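Local coordinates for pyocin S8 (PDB 6W0V), which probably cleaves DNA as an antibacterial toxin, through the H-N-H endonuclease domain that makes up this chain, at residues Gln11-Asn16 with Pro60-Tyr65. The protein carries 1 engineered substitution. Residues are numbered along the deposited sequence; the frame is centred on the assembly and turned at random.
Sequences QPVTGN and PELVKY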
loop_
_atom_site.group_PDB
_atom_site.type_symbol
_atom_site.label_atom_id
_atom_site.label_comp_id
_atom_site.label_asym_id
_atom_site.label_seq_id
_atom_site.Cartn_x
_atom_site.Cartn_y
_atom_site.Cartn_z
ATOM N N GLN A 11 -4.602 11.396 16.414
ATOM C CA GLN A 11 -5.933 12.034 16.522
ATOM C C GLN A 11 -6.997 10.956 16.515
ATOM O O GLN A 11 -6.803 9.897 15.918
ATOM C CB GLN A 11 -6.159 13.007 15.369
ATOM C CG GLN A 11 -5.125 14.118 15.309
ATOM C CD GLN A 11 -5.205 14.983 16.538
ATOM O OE1 GLN A 11 -6.284 15.228 17.069
ATOM N NE2 GLN A 11 -4.052 15.433 17.002
ATOM N N PRO A 12 -8.153 11.211 17.159
ATOM C CA PRO A 12 -9.315 10.350 16.998
ATOM C C PRO A 12 -9.618 10.295 15.499
ATOM O O PRO A 12 -9.646 11.326 14.842
ATOM C CB PRO A 12 -10.422 11.030 17.812
ATOM C CG PRO A 12 -9.675 11.919 18.781
ATOM C CD PRO A 12 -8.423 12.350 18.046
ATOM N N VAL A 13 -9.746 9.083 14.979
ATOM C CA VAL A 13 -10.129 8.846 13.566
ATOM C C VAL A 13 -11.294 7.868 13.593
ATOM O O VAL A 13 -11.178 6.828 14.267
ATOM C CB VAL A 13 -8.946 8.313 12.743
ATOM C CG1 VAL A 13 -9.395 7.834 11.374
ATOM C CG2 VAL A 13 -7.840 9.349 12.619
ATOM N N THR A 14 -12.379 8.230 12.923
ATOM C CA THR A 14 -13.531 7.335 12.669
ATOM C C THR A 14 -13.717 7.248 11.155
ATOM O O THR A 14 -13.142 8.090 10.429
ATOM C CB THR A 14 -14.767 7.813 13.439
ATOM O OG1 THR A 14 -15.174 9.067 12.894
ATOM C CG2 THR A 14 -14.504 7.948 14.923
ATOM N N GLY A 15 -14.448 6.233 10.709
ATOM C CA GLY A 15 -14.765 6.023 9.287
ATOM C C GLY A 15 -13.512 5.817 8.454
ATOM O O GLY A 15 -12.518 5.259 8.979
ATOM N N ASN A 16 -13.559 6.254 7.196
ATOM C CA ASN A 16 -12.552 5.895 6.171
ATOM C C ASN A 16 -11.328 6.772 6.387
ATOM O O ASN A 16 -11.254 7.894 5.851
ATOM C CB ASN A 16 -13.080 6.009 4.748
ATOM C CG ASN A 16 -12.174 5.306 3.761
ATOM O OD1 ASN A 16 -10.968 5.204 3.975
ATOM N ND2 ASN A 16 -12.751 4.813 2.680
ATOM N N PRO A 60 -9.213 -3.662 13.359
ATOM C CA PRO A 60 -10.339 -4.041 12.511
ATOM C C PRO A 60 -11.015 -2.854 11.813
ATOM O O PRO A 60 -11.335 -2.962 10.640
ATOM C CB PRO A 60 -11.304 -4.700 13.503
ATOM C CG PRO A 60 -10.390 -5.294 14.547
ATOM C CD PRO A 60 -9.259 -4.296 14.683
ATOM N N GLU A 61 -11.223 -1.761 12.544
ATOM C CA GLU A 61 -12.000 -0.585 12.074
ATOM C C GLU A 61 -11.185 0.243 11.079
ATOM O O GLU A 61 -11.790 1.036 10.342
ATOM C CB GLU A 61 -12.464 0.247 13.270
ATOM C CG GLU A 61 -13.572 -0.439 14.048
ATOM C CD GLU A 61 -14.685 -0.979 13.167
ATOM O OE1 GLU A 61 -15.087 -2.142 13.362
ATOM O OE2 GLU A 61 -15.127 -0.238 12.267
ATOM N N LEU A 62 -9.865 0.085 11.039
ATOM C CA LEU A 62 -9.054 0.754 9.996
ATOM C C LEU A 62 -8.828 -0.208 8.838
ATOM O O LEU A 62 -8.936 0.230 7.687
ATOM C CB LEU A 62 -7.719 1.197 10.587
ATOM C CG LEU A 62 -7.831 2.270 11.660
ATOM C CD1 LEU A 62 -6.474 2.510 12.292
ATOM C CD2 LEU A 62 -8.382 3.560 11.080
ATOM N N VAL A 63 -8.495 -1.460 9.135
ATOM C CA VAL A 63 -8.037 -2.401 8.077
ATOM C C VAL A 63 -9.225 -2.714 7.167
ATOM O O VAL A 63 -8.987 -3.028 5.998
ATOM C CB VAL A 63 -7.386 -3.676 8.643
ATOM C CG1 VAL A 63 -8.403 -4.659 9.199
ATOM C CG2 VAL A 63 -6.524 -4.341 7.583
ATOM N N LYS A 64 -10.453 -2.594 7.671
ATOM C CA LYS A 64 -11.662 -2.915 6.871
ATOM C C LYS A 64 -11.712 -2.019 5.627
ATOM O O LYS A 64 -12.387 -2.400 4.676
ATOM C CB LYS A 64 -12.932 -2.790 7.711
ATOM C CG LYS A 64 -13.361 -1.372 8.044
ATOM C CD LYS A 64 -14.612 -1.339 8.883
ATOM C CE LYS A 64 -15.062 0.065 9.217
ATOM N NZ LYS A 64 -16.227 0.052 10.128
ATOM N N TYR A 65 -11.007 -0.886 5.618
ATOM C CA TYR A 65 -11.005 0.068 4.480
ATOM C C TYR A 65 -9.926 -0.305 3.471
ATOM O O TYR A 65 -9.714 0.457 2.521
ATOM C CB TYR A 65 -10.824 1.497 4.983
ATOM C CG TYR A 65 -12.044 1.995 5.701
ATOM C CD1 TYR A 65 -13.154 2.411 4.988
ATOM C CD2 TYR A 65 -12.118 1.983 7.082
ATOM C CE1 TYR A 65 -14.296 2.852 5.632
ATOM C CE2 TYR A 65 -13.253 2.419 7.743
ATOM C CZ TYR A 65 -14.346 2.851 7.015
ATOM O OH TYR A 65 -15.467 3.279 7.659
HETATM O O HOH W 1 -11.836 3.854 11.143
HETATM O O HOH W 2 -11.445 2.736 1.451
#
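On the surface of the colicin/pyocin-type DNase domain, the loop between strands 4-5 and 27-28 runs past the short helix 60-63, and Tyr65, near that helix, lays its ring against the backbone of Gly15 and Asn16. Asn16 CA sits over the ring centre, 3.5 Å from the centroid and 11° off the normal, a CH-pi contact. The Asn16 amide crosses the CD1 side of the ring, CG 3.3 Å from Tyr65 CD1, planes 31° apart, because chi1 (-165°) turns CG away from backbone N. Gly15 lies by the hydroxyl end, its CA 3.3 Å from Tyr65 OH and its O 3.2 Å from Tyr65 CE2; its positive phi suits a residue without a side chain. Two waters join the segments: one donates to Gly15 O (2.7 Å) and Glu61 O, the other accepts from Asn16 ND2 (2.7 Å) and donates to Tyr65 O. Further in, Val13 CG1 meets Leu62 CD2 more loosely at 4.4 Å; both side chains touch Pro30, and Leu62 reaches Ile33 of helix 31-37. Direct contact is van der Waals and CH-pi, ring against backbone and Asn16 amide; water links Gly15 O with Glu61 O and Asn16 ND2 with Tyr65 O, suiting a solvent-facing seam.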